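Local atomic coordinates of enolase from the environmental genome shotgun sequencing of the Sargasso Sea (PDB entry 2QGY), a protein that is of unknown specific function but, as a magnesium-binding member of the enolase superfamily, probably acts on a carboxylate substrate by abstracting the proton next to the carboxylate. Residues Y139-S144 with K326-P331. Numbering follows the deposited sequence.
Sequences YATCWS and KAEIFP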
# COMPACT_ATOMS: atom_id res chain seq x y z
N TYR A 139 17.47 21.48 1.33
CA TYR A 139 17.73 21.67 -0.08
C TYR A 139 16.36 21.92 -0.74
O TYR A 139 15.32 21.58 -0.17
CB TYR A 139 18.43 20.44 -0.69
CG TYR A 139 17.52 19.24 -0.88
CD1 TYR A 139 16.82 19.06 -2.08
CD2 TYR A 139 17.33 18.31 0.15
CE1 TYR A 139 15.92 17.95 -2.26
CE2 TYR A 139 16.47 17.21 -0.01
CZ TYR A 139 15.76 17.05 -1.20
OH TYR A 139 14.94 15.96 -1.36
N ALA A 140 16.39 22.51 -1.92
CA ALA A 140 15.19 22.88 -2.63
C ALA A 140 14.97 22.03 -3.85
O ALA A 140 15.89 21.81 -4.67
CB ALA A 140 15.25 24.35 -3.04
N THR A 141 13.73 21.56 -3.99
CA THR A 141 13.36 20.76 -5.14
C THR A 141 12.72 21.63 -6.20
O THR A 141 11.84 22.43 -5.91
CB THR A 141 12.39 19.63 -4.74
OG1 THR A 141 13.10 18.71 -3.91
CG2 THR A 141 11.85 18.89 -5.94
N CYS A 142 13.23 21.50 -7.43
CA CYS A 142 12.73 22.26 -8.59
C CYS A 142 11.89 21.35 -9.48
O CYS A 142 12.43 20.57 -10.27
CB CYS A 142 13.89 22.78 -9.43
SG CYS A 142 13.28 23.95 -10.62
N TRP A 143 10.58 21.42 -9.32
CA TRP A 143 9.70 20.57 -10.07
C TRP A 143 8.39 21.29 -10.35
O TRP A 143 7.87 21.99 -9.49
CB TRP A 143 9.40 19.30 -9.25
CG TRP A 143 8.55 18.31 -9.99
CD1 TRP A 143 8.99 17.30 -10.82
CD2 TRP A 143 7.13 18.25 -9.99
NE1 TRP A 143 7.92 16.62 -11.34
CE2 TRP A 143 6.76 17.17 -10.83
CE3 TRP A 143 6.12 18.98 -9.33
CZ2 TRP A 143 5.42 16.81 -11.05
CZ3 TRP A 143 4.79 18.63 -9.56
CH2 TRP A 143 4.46 17.55 -10.40
N SER A 144 7.85 21.10 -11.55
CA SER A 144 6.51 21.63 -11.87
C SER A 144 5.64 20.67 -12.69
O SER A 144 6.15 19.91 -13.53
CB SER A 144 6.60 22.97 -12.59
OG SER A 144 5.29 23.43 -12.91
N LYS A 326 20.24 16.42 4.21
CA LYS A 326 19.50 17.65 3.98
C LYS A 326 18.01 17.35 3.77
O LYS A 326 17.66 16.35 3.13
CB LYS A 326 20.09 18.39 2.79
CG LYS A 326 21.49 18.95 3.12
CD LYS A 326 22.09 19.52 1.87
CE LYS A 326 23.13 18.56 1.32
NZ LYS A 326 24.17 18.25 2.38
N ALA A 327 17.16 18.19 4.37
CA ALA A 327 15.71 18.03 4.38
C ALA A 327 15.06 18.74 3.22
O ALA A 327 15.46 19.85 2.87
CB ALA A 327 15.15 18.55 5.72
N GLU A 328 14.03 18.12 2.62
CA GLU A 328 13.48 18.60 1.37
C GLU A 328 12.47 19.75 1.56
O GLU A 328 11.53 19.64 2.39
CB GLU A 328 12.74 17.45 0.65
CG GLU A 328 12.17 17.89 -0.67
CD GLU A 328 11.62 16.72 -1.50
OE1 GLU A 328 11.12 15.76 -0.88
OE2 GLU A 328 11.74 16.76 -2.74
N ILE A 329 12.66 20.83 0.82
CA ILE A 329 11.65 21.92 0.77
C ILE A 329 11.24 22.20 -0.67
O ILE A 329 12.02 22.01 -1.59
CB ILE A 329 12.13 23.23 1.45
CG1 ILE A 329 13.29 23.84 0.70
CG2 ILE A 329 12.50 23.01 2.94
CD1 ILE A 329 13.21 25.35 0.62
N PHE A 330 9.98 22.60 -0.85
CA PHE A 330 9.47 23.08 -2.13
C PHE A 330 9.30 24.57 -1.94
O PHE A 330 8.37 25.01 -1.28
CB PHE A 330 8.12 22.43 -2.47
CG PHE A 330 8.26 21.06 -3.03
CD1 PHE A 330 8.13 20.84 -4.40
CD2 PHE A 330 8.54 19.99 -2.19
CE1 PHE A 330 8.28 19.55 -4.90
CE2 PHE A 330 8.69 18.69 -2.69
CZ PHE A 330 8.56 18.47 -4.06
N PRO A 331 10.27 25.36 -2.44
CA PRO A 331 10.21 26.79 -2.17
C PRO A 331 8.89 27.40 -2.65
O PRO A 331 8.37 28.28 -1.97
CB PRO A 331 11.40 27.35 -2.95
CG PRO A 331 12.40 26.24 -2.94
CD PRO A 331 11.48 25.00 -3.22
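Glu328 OE2 is held by two partners: Thr141 OG1 donates to it at 2.6 Å, on its anti lone pair, and Lys169 NZ makes a salt bridge to the same oxygen. The other oxygen, OE1, takes the backbone N-H of Cys303, which helps fix the rotation of the carboxylate. Tyr139 lies beside this group, its ring 26° from the carboxylate plane. With CG set between backbone N and carbonyl carbon (chi1 74°), the ring lies along Glu328, whose CA makes a CH-pi contact over one face, 4.0 Å from the ring centroid; the phenol OH is hydrogen-bonded to Lys169 NZ. Strands 135-141 and 327-329 run parallel here, the first and last strands closing the TIM barrel of the enolase superfamily. Ile329 N reaches Tyr139 O at 2.9 Å, and Ile329 O receives Thr141 N at 3.0 Å. Asp200, Glu226 and Glu252 hold the magnesium ion, with the Glu328 side chain about 6 Å away. On the other face Ala140 CB presses tightly on Pro331 CG (3.4 Å), where both residues also touch Phe160 of helix 150-162. Thr141 CB stands over one face of the Phe330 ring, 4.2 Å from its centroid, a CH-pi contact.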